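Local coordinates for extracellular solute-binding protein, family 5 (PDB 6WM6) that binds EDTA and various other aminopolycarboxylates in the periplasm, probably to deliver them to an ABC transporter for uptake, at residues R144-C149 with D201-Y206; Q299-A304 with L530-I535; N312-P317 with L449-F454. All coordinates share one frame; numbering follows the deposited sequence.

Contact 1 (R144-C149 with D201-Y206); sequences RDCPEC and DIAESY
The turn that links Cys146 to Cys149 lies against the first turn of helix 202-212, the two backbones coming closest where the CA atoms of Cys149 and Ala203 stand 4.9 Å apart. Cys149 N donates to Cys146 O, closing a type I beta turn, and the disulfide between the two SG atoms staples the same four residues from the helix side. The sulfur bridge makes most of the contact with the helix. Cys146 SG, with chi1 at 176° swinging it away from its own N and toward the helix, lies 3.5 Å from Ala203 CA and almost as near to its methyl group; the small methyl of alanine suits so close an approach of sulfur to the helix backbone. Glu148 adds its CB, 3.8 Å from Ala203 CB, while its carboxylate leads off into the exposed surroundings. Ile202 brings its CG2 branch to Cys146 CB at 4.0 Å. One turn further on, Cys149 SG sits 4.5 Å from the centroid of the Tyr206 ring, an oblique sulfur-aromatic contact, and Cys149 CB meets the same ring near CD2. The phenol itself is held by Thr64 and Gln141, and Tyr136 and Thr140 of helix 131-141 also touch Tyr206. Just before the helix, Asp201 serves as N-cap: its OD1 accepts from Glu204 N at 2.9 Å, with an N-H...O angle of 167°. The whole is a disulfide-closed beta turn, with a CPEC sequence, packed by its sulfurs on the capped N-terminal turn of a helix.

Contact 2 (Q299-A304 with L530-I535); sequences QMNPSA and LPTALI
In the mixed sheet the long broken strand 524-537 takes two short partners in succession, antiparallel to it: the end of 296-299, then 302-303, with the regular pattern interrupted between them. At one end Gln299 and Leu534 form a hydrogen-bonded pair, Gln299 N donating to Leu534 O and Leu534 N to Gln299 O, each at 2.9 Å. At the other, Pro302 faces Pro531 as a non-hydrogen-bonded pair, a position that suits proline because neither residue needs an N-H for its partner. Ser303 N then reaches Leu530 O at 2.8 Å.

In the irregular middle a side chain takes over a backbone role. Asn301 O accepts from Thr532 N in a nearly straight bond (177°), but Asn301 N donates to Thr532 OG1, 2.9 Å away, at a more bent 145°. The hydroxyl can meet that N-H because a chi1 of 68° swings OG1 back over the main chain, toward the facing segment's N-H. Asp545 binds both this hydroxyl and the side-chain amide nitrogen ND2 of Asn301 through OD2, tying the irregular middle to a further loop.

Gln299 and Leu534 lay their side chains alongside each other on the same face of the sheet, with the Gln299 amide bound by Tyr536, Leu543 and Asp545. Met300, long and unbranched, can fold its end back over the neighbouring chain: it bends at its last torsion and brings CE to Pro531 CB at 4.0 Å, and it also touches Val285 of helix 282-290. Thr532 O is buried without a hydrogen-bonding partner; Met300 covers it, with CB 3.3 Å from that oxygen.

Contact 3 (N312-P317 with L449-F454); sequences NSKAGP and LLSGNF
A single amide nitrogen, Asn312 ND2, grips two backbone carbonyls of the facing loop while its own plane lies stacked on a phenylalanine ring. ND2 donates to Phe454 O at 2.9 Å in an almost straight bond (177°) and to Ser451 O at 2.8 Å along a more bent path. Both acceptors lie close to the amide plane, as the two N-H groups require, although ND2 stands above the carbonyl plane of Ser451. The other end of the amide works at home: OD1 accepts from Lys314 N at 3.0 Å, the bond of an Asx turn, and weakly from Ala315 N. A chi1 of -174° swings the amide away from the Asn312 main-chain nitrogen and across to the 449-454 loop, and asparagine suits the place by offering a donor and an acceptor on one short, flat group.

Phe454 lies under this amide, the two planes only 10° apart. Asn312 CB sits over one face, 4.0 Å from the ring centroid, in a CH-pi contact, and Leu449 CD2 covers the opposite face toward the rim. With an alanine here the CB over the ring would remain, but the carbonyls of Ser451 and Phe454 would probably lose their shared donor, and the N-H groups of Lys314 and Ala315 their acceptor.

Nearer the surface, Ala315 CB approaches Ser451 O at 3.5 Å, and the aliphatic part of Lys314 passes Ser451 OG at CD. The contact joins the loop leading from strand 305-311 to helix 321-330 with the one that precedes strand 456-462; a backbone hydrogen bond between Asn312 and Asp455 lies just beyond the antiparallel pairing of these two strands, consistent with its continuation, and Phe454 also touches Ser410 of strand 407-410.

In the fold
Contact 2 is the most central, about 13 Å from the chain's centre to its own, whereas contacts 1 and 3 each lie about 25 Å out; all three are only partly buried. Contact 2 lies in the mixed sheet and contact 3 at the loops that flank its strands 305-311 and 456-462; strand 305-311 also pairs with 524-537, and contact 3 is nested inside the loop that contact 2 closes. Contact 1 comes earlier in the chain, on the opposite side of the chain's centre from contact 2. Chemistry follows place: backbone bonds dominate between strands, one side-chain amide bridges two loops, and sulfur and apolar packing join a turn to a helix.

Contact 1 (R144-C149 with D201-Y206)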
ATOM      1  N   ARG A 144      18.453 -16.024   2.090  1.00 26.53           N
ATOM      2  CA  ARG A 144      19.529 -17.005   2.226  1.00 30.60           C
ATOM      3  C   ARG A 144      20.727 -16.711   1.339  1.00 30.80           C
ATOM      4  O   ARG A 144      21.858 -16.643   1.834  1.00 34.09           O
ATOM      5  CB  ARG A 144      19.001 -18.411   1.914  1.00 31.72           C
ATOM      6  CG  ARG A 144      17.954 -18.896   2.886  1.00 30.70           C
ATOM      7  CD  ARG A 144      17.530 -20.326   2.585  1.00 30.12           C
ATOM      8  NE  ARG A 144      16.974 -20.470   1.237  1.00 28.28           N
ATOM      9  CZ  ARG A 144      15.688 -20.289   0.931  1.00 26.92           C
ATOM     10  NH1 ARG A 144      14.824 -19.920   1.865  1.00 25.93           N
ATOM     11  NH2 ARG A 144      15.292 -20.455  -0.315  1.00 27.85           N
ATOM     12  N   ASP A 145      20.519 -16.523   0.037  1.00 28.94           N
ATOM     13  CA  ASP A 145      21.635 -16.370  -0.889  1.00 31.67           C
ATOM     14  C   ASP A 145      22.284 -14.989  -0.848  1.00 39.88           C
ATOM     15  O   ASP A 145      23.412 -14.846  -1.333  1.00 50.04           O
ATOM     16  CB  ASP A 145      21.161 -16.698  -2.315  1.00 31.43           C
ATOM     17  CG  ASP A 145      20.924 -18.186  -2.523  1.00 33.50           C
ATOM     18  OD1 ASP A 145      21.917 -18.947  -2.526  1.00 44.94           O
ATOM     19  OD2 ASP A 145      19.761 -18.614  -2.669  1.00 28.56           O
ATOM     20  N   CYS A 146      21.626 -13.984  -0.277  1.00 31.64           N
ATOM     21  CA  CYS A 146      22.169 -12.624  -0.187  1.00 42.36           C
ATOM     22  C   CYS A 146      21.732 -12.010   1.133  1.00 29.95           C
ATOM     23  O   CYS A 146      20.894 -11.103   1.170  1.00 31.45           O
ATOM     24  CB  CYS A 146      21.692 -11.752  -1.358  1.00 65.06           C
ATOM     25  SG  CYS A 146      22.251  -9.987  -1.264  1.00 69.52           S
ATOM     26  N   PRO A 147      22.299 -12.467   2.251  1.00 30.97           N
ATOM     27  CA  PRO A 147      21.856 -11.936   3.553  1.00 35.11           C
ATOM     28  C   PRO A 147      22.098 -10.443   3.713  1.00 35.60           C
ATOM     29  O   PRO A 147      21.485  -9.819   4.585  1.00 38.22           O
ATOM     30  CB  PRO A 147      22.664 -12.753   4.575  1.00 41.88           C
ATOM     31  CG  PRO A 147      23.275 -13.888   3.799  1.00 45.51           C
ATOM     32  CD  PRO A 147      23.424 -13.411   2.389  1.00 38.73           C
ATOM     33  N   GLU A 148      22.973  -9.851   2.897  1.00 29.11           N
ATOM     34  CA  GLU A 148      23.272  -8.433   2.984  1.00 31.03           C
ATOM     35  C   GLU A 148      22.370  -7.571   2.101  1.00 28.50           C
ATOM     36  O   GLU A 148      22.453  -6.338   2.173  1.00 27.02           O
ATOM     37  CB  GLU A 148      24.741  -8.197   2.590  1.00 39.53           C
ATOM     38  CG  GLU A 148      25.738  -9.007   3.411  1.00 69.32           C
ATOM     39  CD  GLU A 148      25.779  -8.586   4.868  1.00 91.41           C
ATOM     40  OE1 GLU A 148      25.234  -7.509   5.197  1.00 99.73           O
ATOM     41  OE2 GLU A 148      26.357  -9.334   5.686  1.00 98.26           O
ATOM     42  N   CYS A 149      21.508  -8.173   1.288  1.00 25.98           N
ATOM     43  CA  CYS A 149      20.579  -7.390   0.485  1.00 25.06           C
ATOM     44  C   CYS A 149      19.577  -6.704   1.405  1.00 24.70           C
ATOM     45  O   CYS A 149      18.921  -7.365   2.222  1.00 27.38           O
ATOM     46  CB  CYS A 149      19.824  -8.283  -0.503  1.00 24.00           C
ATOM     47  SG  CYS A 149      20.740  -8.786  -1.987  1.00 25.56           S
ATOM     48  N   ASP A 201      29.141  -8.396  -6.637  1.00 30.94           N
ATOM     49  CA  ASP A 201      28.366  -9.543  -6.192  1.00 30.99           C
ATOM     50  C   ASP A 201      26.908  -9.121  -5.993  1.00 28.98           C
ATOM     51  O   ASP A 201      26.541  -7.955  -6.169  1.00 28.26           O
ATOM     52  CB  ASP A 201      28.981 -10.156  -4.935  1.00 32.79           C
ATOM     53  CG  ASP A 201      28.920  -9.235  -3.732  1.00 52.98           C
ATOM     54  OD1 ASP A 201      28.178  -8.232  -3.760  1.00 53.25           O
ATOM     55  OD2 ASP A 201      29.626  -9.518  -2.740  1.00 60.25           O
ATOM     56  N   ILE A 202      26.067 -10.081  -5.617  1.00 29.61           N
ATOM     57  CA  ILE A 202      24.624  -9.838  -5.636  1.00 26.55           C
ATOM     58  C   ILE A 202      24.253  -8.702  -4.694  1.00 26.77           C
ATOM     59  O   ILE A 202      23.452  -7.834  -5.042  1.00 26.19           O
ATOM     60  CB  ILE A 202      23.863 -11.146  -5.352  1.00 29.50           C
ATOM     61  CG1 ILE A 202      24.130 -12.130  -6.500  1.00 50.78           C
ATOM     62  CG2 ILE A 202      22.363 -10.881  -5.204  1.00 30.81           C
ATOM     63  CD1 ILE A 202      23.181 -13.301  -6.573  1.00 62.19           C
ATOM     64  N   ALA A 203      24.831  -8.667  -3.498  1.00 28.72           N
ATOM     65  CA  ALA A 203      24.469  -7.604  -2.563  1.00 27.63           C
ATOM     66  C   ALA A 203      24.890  -6.246  -3.091  1.00 24.26           C
ATOM     67  O   ALA A 203      24.134  -5.271  -3.008  1.00 25.81           O
ATOM     68  CB  ALA A 203      25.113  -7.859  -1.198  1.00 32.98           C
ATOM     69  N   GLU A 204      26.106  -6.156  -3.629  1.00 25.12           N
ATOM     70  CA  GLU A 204      26.584  -4.897  -4.184  1.00 26.36           C
ATOM     71  C   GLU A 204      25.680  -4.420  -5.315  1.00 23.56           C
ATOM     72  O   GLU A 204      25.304  -3.246  -5.372  1.00 25.18           O
ATOM     73  CB  GLU A 204      28.026  -5.095  -4.678  1.00 36.62           C
ATOM     74  CG  GLU A 204      28.607  -3.968  -5.521  1.00 65.08           C
ATOM     75  CD  GLU A 204      28.870  -2.705  -4.728  1.00 79.27           C
ATOM     76  OE1 GLU A 204      28.897  -1.614  -5.341  1.00 77.96           O
ATOM     77  OE2 GLU A 204      29.048  -2.798  -3.494  1.00 85.68           O
ATOM     78  N   SER A 205      25.317  -5.322  -6.227  1.00 22.86           N
ATOM     79  CA  SER A 205      24.522  -4.914  -7.379  1.00 20.96           C
ATOM     80  C   SER A 205      23.105  -4.522  -6.980  1.00 20.91           C
ATOM     81  O   SER A 205      22.536  -3.597  -7.571  1.00 21.42           O
ATOM     82  CB  SER A 205      24.514  -6.015  -8.440  1.00 26.93           C
ATOM     83  OG  SER A 205      23.847  -7.177  -7.981  1.00 23.67           O
ATOM     84  N   TYR A 206      22.534  -5.192  -5.982  1.00 19.87           N
ATOM     85  CA  TYR A 206      21.188  -4.878  -5.523  1.00 21.06           C
ATOM     86  C   TYR A 206      21.166  -3.602  -4.693  1.00 21.24           C
ATOM     87  O   TYR A 206      20.302  -2.718  -4.899  1.00 20.36           O
ATOM     88  CB  TYR A 206      20.652  -6.070  -4.732  1.00 19.98           C
ATOM     89  CG  TYR A 206      19.247  -5.899  -4.214  1.00 18.68           C
ATOM     90  CD1 TYR A 206      18.150  -6.227  -5.003  1.00 18.95           C
ATOM     91  CD2 TYR A 206      19.010  -5.403  -2.933  1.00 19.20           C
ATOM     92  CE1 TYR A 206      16.848  -6.087  -4.515  1.00 19.44           C
ATOM     93  CE2 TYR A 206      17.726  -5.260  -2.454  1.00 19.48           C
ATOM     94  CZ  TYR A 206      16.652  -5.599  -3.255  1.00 18.39           C
ATOM     95  OH  TYR A 206      15.385  -5.451  -2.737  1.00 20.19           O
TER

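Contact 2 (Q299-A304 with L530-I535)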
ATOM      1  N   GLN A 299     -11.228  11.173 -10.654  1.00 16.04           N
ATOM      2  CA  GLN A 299     -11.725   9.867 -10.220  1.00 15.54           C
ATOM      3  C   GLN A 299     -11.318   9.706  -8.762  1.00 16.94           C
ATOM      4  O   GLN A 299     -10.197  10.064  -8.376  1.00 17.35           O
ATOM      5  CB  GLN A 299     -11.115   8.745 -11.032  1.00 15.43           C
ATOM      6  CG  GLN A 299     -11.445   8.766 -12.517  1.00 15.89           C
ATOM      7  CD  GLN A 299     -10.593   7.813 -13.309  1.00 16.04           C
ATOM      8  OE1 GLN A 299     -10.261   6.722 -12.856  1.00 16.04           O
ATOM      9  NE2 GLN A 299     -10.206   8.209 -14.530  1.00 15.94           N
ATOM     10  N   MET A 300     -12.219   9.166  -7.932  1.00 15.82           N
ATOM     11  CA  MET A 300     -11.951   8.904  -6.538  1.00 16.89           C
ATOM     12  C   MET A 300     -12.592   7.582  -6.140  1.00 16.34           C
ATOM     13  O   MET A 300     -13.740   7.322  -6.521  1.00 18.12           O
ATOM     14  CB  MET A 300     -12.558   9.999  -5.664  1.00 18.83           C
ATOM     15  CG  MET A 300     -12.005  11.374  -5.936  1.00 18.79           C
ATOM     16  SD  MET A 300     -12.699  12.632  -4.863  1.00 23.99           S
ATOM     17  CE  MET A 300     -12.166  12.077  -3.276  1.00 20.98           C
ATOM     18  N   ASN A 301     -11.872   6.785  -5.354  1.00 15.21           N
ATOM     19  CA  ASN A 301     -12.337   5.466  -4.944  1.00 14.80           C
ATOM     20  C   ASN A 301     -11.821   5.171  -3.539  1.00 15.35           C
ATOM     21  O   ASN A 301     -10.837   5.773  -3.085  1.00 15.94           O
ATOM     22  CB  ASN A 301     -11.834   4.381  -5.909  1.00 15.62           C
ATOM     23  CG  ASN A 301     -12.395   4.534  -7.287  1.00 18.16           C
ATOM     24  OD1 ASN A 301     -13.565   4.260  -7.548  1.00 18.95           O
ATOM     25  ND2 ASN A 301     -11.556   5.007  -8.197  1.00 16.99           N
ATOM     26  N   PRO A 302     -12.409   4.194  -2.845  1.00 14.69           N
ATOM     27  CA  PRO A 302     -11.796   3.753  -1.585  1.00 14.27           C
ATOM     28  C   PRO A 302     -10.438   3.113  -1.828  1.00 15.58           C
ATOM     29  O   PRO A 302     -10.309   2.197  -2.645  1.00 18.56           O
ATOM     30  CB  PRO A 302     -12.807   2.735  -1.012  1.00 15.77           C
ATOM     31  CG  PRO A 302     -14.065   2.997  -1.737  1.00 19.00           C
ATOM     32  CD  PRO A 302     -13.727   3.574  -3.092  1.00 16.55           C
ATOM     33  N   SER A 303      -9.423   3.594  -1.119  1.00 15.51           N
ATOM     34  CA  SER A 303      -8.037   3.140  -1.223  1.00 16.69           C
ATOM     35  C   SER A 303      -7.851   1.814  -0.489  1.00 16.74           C
ATOM     36  O   SER A 303      -8.634   1.436   0.389  1.00 17.23           O
ATOM     37  CB  SER A 303      -7.139   4.180  -0.470  1.00 18.75           C
ATOM     38  OG  SER A 303      -5.755   3.910  -0.563  1.00 25.22           O
ATOM     39  N   ALA A 304      -6.783   1.106  -0.844  1.00 15.81           N
ATOM     40  CA  ALA A 304      -6.288   0.021  -0.016  1.00 15.91           C
ATOM     41  C   ALA A 304      -5.693   0.541   1.288  1.00 16.22           C
ATOM     42  O   ALA A 304      -5.440  -0.271   2.203  1.00 17.80           O
ATOM     43  CB  ALA A 304      -5.223  -0.780  -0.776  1.00 16.86           C
ATOM     44  N   LEU A 530      -8.950   5.469   3.208  1.00 15.27           N
ATOM     45  CA  LEU A 530      -8.672   6.763   2.628  1.00 14.45           C
ATOM     46  C   LEU A 530      -9.281   6.856   1.237  1.00 16.00           C
ATOM     47  O   LEU A 530      -9.296   5.878   0.496  1.00 16.90           O
ATOM     48  CB  LEU A 530      -7.166   7.003   2.505  1.00 17.25           C
ATOM     49  CG  LEU A 530      -6.415   7.389   3.781  1.00 17.06           C
ATOM     50  CD1 LEU A 530      -6.378   6.300   4.816  1.00 19.14           C
ATOM     51  CD2 LEU A 530      -4.983   7.795   3.410  1.00 20.30           C
ATOM     52  N   PRO A 531      -9.731   8.030   0.829  1.00 16.10           N
ATOM     53  CA  PRO A 531     -10.108   8.217  -0.579  1.00 16.49           C
ATOM     54  C   PRO A 531      -8.887   8.468  -1.436  1.00 16.73           C
ATOM     55  O   PRO A 531      -7.982   9.208  -1.065  1.00 18.20           O
ATOM     56  CB  PRO A 531     -11.003   9.462  -0.534  1.00 18.83           C
ATOM     57  CG  PRO A 531     -10.466  10.256   0.630  1.00 22.90           C
ATOM     58  CD  PRO A 531     -10.012   9.228   1.659  1.00 19.87           C
ATOM     59  N   THR A 532      -8.870   7.868  -2.598  1.00 15.25           N
ATOM     60  CA  THR A 532      -7.914   8.268  -3.608  1.00 16.28           C
ATOM     61  C   THR A 532      -8.418   9.525  -4.327  1.00 17.27           C
ATOM     62  O   THR A 532      -9.590   9.901  -4.247  1.00 18.25           O
ATOM     63  CB  THR A 532      -7.733   7.182  -4.662  1.00 17.19           C
ATOM     64  OG1 THR A 532      -8.964   7.080  -5.398  1.00 17.24           O
ATOM     65  CG2 THR A 532      -7.387   5.835  -4.068  1.00 19.13           C
ATOM     66  N   ALA A 533      -7.519  10.181  -5.051  1.00 16.90           N
ATOM     67  CA  ALA A 533      -7.928  11.294  -5.905  1.00 18.23           C
ATOM     68  C   ALA A 533      -6.972  11.363  -7.088  1.00 15.83           C
ATOM     69  O   ALA A 533      -5.828  11.806  -6.946  1.00 18.49           O
ATOM     70  CB  ALA A 533      -7.928  12.607  -5.125  1.00 20.93           C
ATOM     71  N   LEU A 534      -7.448  10.961  -8.250  1.00 15.80           N
ATOM     72  CA  LEU A 534      -6.724  11.100  -9.513  1.00 15.64           C
ATOM     73  C   LEU A 534      -7.372  12.245 -10.265  1.00 14.72           C
ATOM     74  O   LEU A 534      -8.539  12.169 -10.629  1.00 16.53           O
ATOM     75  CB  LEU A 534      -6.830   9.808 -10.314  1.00 14.82           C
ATOM     76  CG  LEU A 534      -6.072   9.746 -11.626  1.00 16.23           C
ATOM     77  CD1 LEU A 534      -4.572   9.786 -11.426  1.00 17.49           C
ATOM     78  CD2 LEU A 534      -6.503   8.481 -12.383  1.00 18.84           C
ATOM     79  N   ILE A 535      -6.627  13.329 -10.460  1.00 15.76           N
ATOM     80  CA  ILE A 535      -7.147  14.570 -11.027  1.00 17.26           C
ATOM     81  C   ILE A 535      -6.268  14.890 -12.226  1.00 15.98           C
ATOM     82  O   ILE A 535      -5.031  14.921 -12.099  1.00 15.78           O
ATOM     83  CB  ILE A 535      -7.125  15.706  -9.995  1.00 16.70           C
ATOM     84  CG1 ILE A 535      -7.788  15.272  -8.679  1.00 17.34           C
ATOM     85  CG2 ILE A 535      -7.853  16.953 -10.558  1.00 18.13           C
ATOM     86  CD1 ILE A 535      -7.641  16.273  -7.532  1.00 18.90           C
TER

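Contact 3 (N312-P317 with L449-F454)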
ATOM      1  N   ASN A 312      -0.849   1.742  22.557  1.00 17.99           N
ATOM      2  CA  ASN A 312       0.432   1.194  23.008  1.00 18.82           C
ATOM      3  C   ASN A 312       0.192   0.164  24.112  1.00 18.49           C
ATOM      4  O   ASN A 312       0.134   0.484  25.294  1.00 18.98           O
ATOM      5  CB  ASN A 312       1.302   2.329  23.503  1.00 18.20           C
ATOM      6  CG  ASN A 312       2.685   1.875  23.854  1.00 19.78           C
ATOM      7  OD1 ASN A 312       2.957   0.679  23.885  1.00 20.12           O
ATOM      8  ND2 ASN A 312       3.568   2.828  24.086  1.00 21.16           N
ATOM      9  N   SER A 313       0.084  -1.106  23.727  1.00 17.60           N
ATOM     10  CA  SER A 313      -0.140  -2.167  24.704  1.00 18.75           C
ATOM     11  C   SER A 313       1.144  -2.554  25.421  1.00 21.21           C
ATOM     12  O   SER A 313       1.074  -3.339  26.385  1.00 22.09           O
ATOM     13  CB  SER A 313      -0.751  -3.412  24.068  1.00 18.36           C
ATOM     14  OG  SER A 313       0.209  -4.168  23.339  1.00 21.48           O
ATOM     15  N   LYS A 314       2.292  -2.042  24.967  1.00 21.46           N
ATOM     16  CA  LYS A 314       3.572  -2.446  25.555  1.00 22.61           C
ATOM     17  C   LYS A 314       3.917  -1.648  26.798  1.00 24.32           C
ATOM     18  O   LYS A 314       4.626  -2.164  27.680  1.00 28.64           O
ATOM     19  CB  LYS A 314       4.705  -2.266  24.550  1.00 22.38           C
ATOM     20  CG  LYS A 314       4.599  -3.119  23.308  1.00 28.32           C
ATOM     21  CD  LYS A 314       5.783  -2.828  22.387  1.00 35.64           C
ATOM     22  CE  LYS A 314       5.528  -3.300  20.978  1.00 49.81           C
ATOM     23  NZ  LYS A 314       6.709  -3.045  20.107  1.00 61.11           N
ATOM     24  N   ALA A 315       3.469  -0.401  26.897  1.00 21.22           N
ATOM     25  CA  ALA A 315       3.928   0.475  27.963  1.00 22.62           C
ATOM     26  C   ALA A 315       3.011   1.669  28.101  1.00 23.74           C
ATOM     27  O   ALA A 315       2.310   2.047  27.164  1.00 22.95           O
ATOM     28  CB  ALA A 315       5.368   0.931  27.702  1.00 25.39           C
ATOM     29  N   GLY A 316       3.039   2.275  29.276  1.00 23.69           N
ATOM     30  CA  GLY A 316       2.214   3.427  29.546  1.00 21.51           C
ATOM     31  C   GLY A 316       0.789   3.039  29.877  1.00 19.56           C
ATOM     32  O   GLY A 316       0.463   1.859  30.042  1.00 21.46           O
ATOM     33  N   PRO A 317      -0.097   4.036  29.967  1.00 21.21           N
ATOM     34  CA  PRO A 317      -1.477   3.757  30.404  1.00 20.79           C
ATOM     35  C   PRO A 317      -2.192   2.715  29.553  1.00 18.59           C
ATOM     36  O   PRO A 317      -3.001   1.936  30.080  1.00 19.88           O
ATOM     37  CB  PRO A 317      -2.174   5.121  30.304  1.00 25.99           C
ATOM     38  CG  PRO A 317      -1.062   6.122  30.387  1.00 28.47           C
ATOM     39  CD  PRO A 317       0.163   5.481  29.805  1.00 22.59           C
ATOM     40  N   LEU A 449       8.105   5.479  16.069  1.00 20.32           N
ATOM     41  CA  LEU A 449       7.418   5.093  17.296  1.00 20.20           C
ATOM     42  C   LEU A 449       8.352   4.298  18.199  1.00 21.11           C
ATOM     43  O   LEU A 449       9.154   3.474  17.737  1.00 22.34           O
ATOM     44  CB  LEU A 449       6.182   4.244  16.985  1.00 22.66           C
ATOM     45  CG  LEU A 449       5.013   4.957  16.320  1.00 19.89           C
ATOM     46  CD1 LEU A 449       3.988   3.940  15.823  1.00 23.71           C
ATOM     47  CD2 LEU A 449       4.363   5.948  17.270  1.00 22.68           C
ATOM     48  N   LEU A 450       8.228   4.530  19.503  1.00 19.37           N
ATOM     49  CA  LEU A 450       8.947   3.793  20.531  1.00 20.76           C
ATOM     50  C   LEU A 450       7.955   3.379  21.611  1.00 23.50           C
ATOM     51  O   LEU A 450       6.954   4.062  21.845  1.00 22.29           O
ATOM     52  CB  LEU A 450      10.017   4.662  21.192  1.00 22.84           C
ATOM     53  CG  LEU A 450      11.082   5.226  20.257  1.00 24.47           C
ATOM     54  CD1 LEU A 450      11.857   6.318  20.987  1.00 27.87           C
ATOM     55  CD2 LEU A 450      12.011   4.142  19.768  1.00 26.01           C
ATOM     56  N   SER A 451       8.267   2.281  22.309  1.00 23.51           N
ATOM     57  CA  SER A 451       7.403   1.882  23.416  1.00 24.22           C
ATOM     58  C   SER A 451       7.198   3.032  24.387  1.00 25.39           C
ATOM     59  O   SER A 451       6.148   3.118  25.038  1.00 26.29           O
ATOM     60  CB  SER A 451       7.986   0.688  24.152  1.00 29.74           C
ATOM     61  OG  SER A 451       8.021  -0.453  23.335  1.00 39.61           O
ATOM     62  N   GLY A 452       8.187   3.908  24.519  1.00 23.11           N
ATOM     63  CA  GLY A 452       8.135   4.992  25.454  1.00 23.94           C
ATOM     64  C   GLY A 452       7.675   6.350  24.999  1.00 24.73           C
ATOM     65  O   GLY A 452       7.626   7.251  25.838  1.00 28.10           O
ATOM     66  N   ASN A 453       7.300   6.545  23.711  1.00 23.51           N
ATOM     67  CA  ASN A 453       7.039   7.892  23.215  1.00 22.65           C
ATOM     68  C   ASN A 453       5.626   8.155  22.710  1.00 23.88           C
ATOM     69  O   ASN A 453       5.366   9.220  22.141  1.00 28.04           O
ATOM     70  CB  ASN A 453       8.078   8.324  22.166  1.00 24.79           C
ATOM     71  CG  ASN A 453       7.886   7.652  20.820  1.00 24.21           C
ATOM     72  OD1 ASN A 453       6.980   6.833  20.615  1.00 23.74           O
ATOM     73  ND2 ASN A 453       8.745   8.004  19.867  1.00 27.93           N
ATOM     74  N   PHE A 454       4.686   7.234  22.913  1.00 21.42           N
ATOM     75  CA  PHE A 454       3.305   7.469  22.494  1.00 19.47           C
ATOM     76  C   PHE A 454       2.379   6.602  23.333  1.00 18.67           C
ATOM     77  O   PHE A 454       2.776   5.581  23.891  1.00 20.45           O
ATOM     78  CB  PHE A 454       3.075   7.154  20.994  1.00 19.67           C
ATOM     79  CG  PHE A 454       2.940   5.683  20.696  1.00 19.32           C
ATOM     80  CD1 PHE A 454       4.045   4.855  20.739  1.00 18.74           C
ATOM     81  CD2 PHE A 454       1.719   5.133  20.396  1.00 18.30           C
ATOM     82  CE1 PHE A 454       3.947   3.508  20.478  1.00 19.57           C
ATOM     83  CE2 PHE A 454       1.593   3.772  20.134  1.00 20.30           C
ATOM     84  CZ  PHE A 454       2.705   2.959  20.170  1.00 19.71           C
TER